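Local coordinates for probable fimbrial chaperone YadV (Escherichia coli K-12, PDB 5GHU), which probably acts as a periplasmic chaperone for pilin subunits in the assembly of fimbriae, and could thereby contribute to adhesion to surfaces, at residues Ser79-Asp83 with Arg84-Phe88. Residues are numbered along the deposited sequence; the frame is centred on the assembly and turned at random.
Sequences SLPKD and RESVF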
ATOM      1  N   SER A  79      -3.859   4.877  20.645  1.00 44.24           N
ATOM      2  CA  SER A  79      -3.748   3.426  20.610  1.00 46.48           C
ATOM      3  C   SER A  79      -4.304   2.923  19.302  1.00 36.83           C
ATOM      4  O   SER A  79      -5.382   3.327  18.885  1.00 46.73           O
ATOM      5  CB  SER A  79      -4.490   2.791  21.770  1.00 59.55           C
ATOM      6  OG  SER A  79      -5.785   3.345  21.836  1.00 71.58           O
ATOM      7  N   LEU A  80      -3.552   2.082  18.619  1.00 29.53           N
ATOM      8  CA  LEU A  80      -4.090   1.509  17.400  1.00 28.02           C
ATOM      9  C   LEU A  80      -4.830   0.207  17.716  1.00 31.24           C
ATOM     10  O   LEU A  80      -4.555  -0.443  18.736  1.00 31.83           O
ATOM     11  CB  LEU A  80      -2.945   1.229  16.408  1.00 24.30           C
ATOM     12  CG  LEU A  80      -2.263   2.485  15.867  1.00 31.33           C
ATOM     13  CD1 LEU A  80      -1.022   2.163  15.086  1.00 30.66           C
ATOM     14  CD2 LEU A  80      -3.178   3.307  14.975  1.00 31.90           C
ATOM     15  N   PRO A  81      -5.725  -0.229  16.809  1.00 27.92           N
ATOM     16  CA  PRO A  81      -6.462  -1.464  17.089  1.00 28.31           C
ATOM     17  C   PRO A  81      -5.553  -2.627  17.188  1.00 24.77           C
ATOM     18  O   PRO A  81      -4.527  -2.653  16.490  1.00 25.50           O
ATOM     19  CB  PRO A  81      -7.385  -1.639  15.868  1.00 32.59           C
ATOM     20  CG  PRO A  81      -7.104  -0.556  14.995  1.00 33.26           C
ATOM     21  CD  PRO A  81      -6.299   0.503  15.673  1.00 30.26           C
ATOM     22  N   LYS A  82      -5.892  -3.593  18.038  1.00 25.15           N
ATOM     23  CA  LYS A  82      -5.071  -4.778  18.124  1.00 27.72           C
ATOM     24  C   LYS A  82      -5.622  -5.981  17.379  1.00 25.14           C
ATOM     25  O   LYS A  82      -4.983  -7.046  17.349  1.00 27.90           O
ATOM     26  CB  LYS A  82      -4.847  -5.133  19.606  1.00 32.48           C
ATOM     27  CG  LYS A  82      -4.067  -4.052  20.341  1.00 47.51           C
ATOM     28  CD  LYS A  82      -3.593  -4.536  21.721  1.00 67.48           C
ATOM     29  CE  LYS A  82      -2.911  -3.421  22.499  1.00 74.72           C
ATOM     30  NZ  LYS A  82      -2.429  -3.904  23.820  1.00 83.85           N
ATOM     31  N   ASP A  83      -6.766  -5.799  16.697  1.00 23.29           N
ATOM     32  CA  ASP A  83      -7.377  -6.933  16.025  1.00 21.58           C
ATOM     33  C   ASP A  83      -7.308  -6.861  14.513  1.00 21.80           C
ATOM     34  O   ASP A  83      -7.916  -7.682  13.855  1.00 21.42           O
ATOM     35  CB  ASP A  83      -8.864  -7.036  16.395  1.00 23.32           C
ATOM     36  CG  ASP A  83      -9.656  -5.840  15.964  1.00 25.09           C
ATOM     37  OD1 ASP A  83      -9.121  -4.779  15.535  1.00 24.17           O
ATOM     38  OD2 ASP A  83     -10.914  -5.940  16.061  1.00 28.82           O
ATOM     39  N   ARG A  84      -6.507  -5.936  14.004  1.00 18.40           N
ATOM     40  CA  ARG A  84      -6.413  -5.778  12.539  1.00 17.20           C
ATOM     41  C   ARG A  84      -5.278  -4.869  12.243  1.00 18.06           C
ATOM     42  O   ARG A  84      -4.830  -4.133  13.107  1.00 19.54           O
ATOM     43  CB  ARG A  84      -7.732  -5.175  11.997  1.00 18.29           C
ATOM     44  CG  ARG A  84      -7.952  -3.705  12.401  1.00 19.74           C
ATOM     45  CD  ARG A  84      -9.416  -3.317  12.115  1.00 22.53           C
ATOM     46  NE  ARG A  84     -10.305  -3.956  13.073  1.00 23.10           N
ATOM     47  CZ  ARG A  84     -11.627  -4.035  12.921  1.00 26.88           C
ATOM     48  NH1 ARG A  84     -12.200  -3.516  11.827  1.00 24.56           N
ATOM     49  NH2 ARG A  84     -12.372  -4.632  13.849  1.00 26.39           N
ATOM     50  N   GLU A  85      -4.797  -4.915  11.013  1.00 18.32           N
ATOM     51  CA  GLU A  85      -3.785  -3.963  10.550  1.00 15.93           C
ATOM     52  C   GLU A  85      -4.353  -2.556  10.451  1.00 17.82           C
ATOM     53  O   GLU A  85      -5.584  -2.325  10.278  1.00 21.01           O
ATOM     54  CB  GLU A  85      -3.307  -4.355   9.155  1.00 17.39           C
ATOM     55  CG  GLU A  85      -2.438  -5.631   9.159  1.00 17.30           C
ATOM     56  CD  GLU A  85      -1.836  -5.843   7.774  1.00 19.30           C
ATOM     57  OE1 GLU A  85      -2.461  -5.555   6.694  1.00 18.38           O
ATOM     58  OE2 GLU A  85      -0.678  -6.308   7.765  1.00 20.87           O
ATOM     59  N   SER A  86      -3.427  -1.595  10.591  1.00 20.11           N
ATOM     60  CA  SER A  86      -3.721  -0.164  10.310  1.00 19.49           C
ATOM     61  C   SER A  86      -2.743   0.310   9.258  1.00 23.94           C
ATOM     62  O   SER A  86      -1.589  -0.053   9.285  1.00 24.31           O
ATOM     63  CB  SER A  86      -3.553   0.707  11.565  1.00 22.05           C
ATOM     64  OG  SER A  86      -4.559   0.434  12.502  1.00 23.48           O
ATOM     65  N   VAL A  87      -3.164   1.164   8.344  1.00 18.47           N
ATOM     66  CA  VAL A  87      -2.280   1.622   7.298  1.00 19.99           C
ATOM     67  C   VAL A  87      -2.009   3.126   7.439  1.00 21.09           C
ATOM     68  O   VAL A  87      -2.885   3.949   7.826  1.00 23.62           O
ATOM     69  CB  VAL A  87      -2.849   1.327   5.864  1.00 20.24           C
ATOM     70  CG1 VAL A  87      -4.107   2.211   5.545  1.00 20.75           C
ATOM     71  CG2 VAL A  87      -1.757   1.496   4.795  1.00 22.78           C
ATOM     72  N   PHE A  88      -0.753   3.452   7.124  1.00 22.69           N
ATOM     73  CA  PHE A  88      -0.256   4.835   7.108  1.00 25.30           C
ATOM     74  C   PHE A  88       0.559   5.062   5.872  1.00 24.16           C
ATOM     75  O   PHE A  88       0.866   4.118   5.121  1.00 22.62           O
ATOM     76  CB  PHE A  88       0.567   5.140   8.387  1.00 21.60           C
ATOM     77  CG  PHE A  88      -0.216   4.908   9.621  1.00 24.37           C
ATOM     78  CD1 PHE A  88      -0.294   3.643  10.194  1.00 25.41           C
ATOM     79  CD2 PHE A  88      -0.921   5.940  10.195  1.00 30.40           C
ATOM     80  CE1 PHE A  88      -1.078   3.446  11.309  1.00 28.58           C
ATOM     81  CE2 PHE A  88      -1.717   5.712  11.324  1.00 35.59           C
ATOM     82  CZ  PHE A  88      -1.762   4.437  11.861  1.00 33.52           C
TER
HETATM   83  O   HOH W   1      -3.692  -1.744  14.001  1.00 22.51           O
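Arg84 lies alongside Asp83, both side chains pointing the same way, and grips its carboxylate side-on through two nitrogens. Arg84 NE donates to Asp83 OD1 over 2.9 Å, and Arg84 NH2 to Asp83 OD2 over 3.0 Å. Both bonds are nearly straight (about 170°). The acceptors lie close to the guanidinium plane, but the carboxylate is turned 41° against it, so NE meets OD1 from above the carboxylate plane. A bend at chi3 (72°) helps swing the guanidinium beside its neighbour. With an alanine in place of Arg84, the Asp83 carboxylate is likely to lose its charged mate and to be set freer to turn. Where the chain turns back into strand 86-95 of the immunoglobulin-like N-terminal domain, a water donates to Pro81 O and Arg84 O and accepts from Ser86 OG, each 2.8 Å away. The Pro81 ring packs on that hydroxyl, CD lying 3.6 Å from Ser86 OG. Leu80 CD2 meets the edge of the Phe88 ring in its plane, 3.6 Å from Phe88 CZ, while Phe53 packs edge-to-face with Phe88. Ion pair and water bridge thus probably hold the turn's shape at the surface, while Leu80 ties it to the buried Phe88.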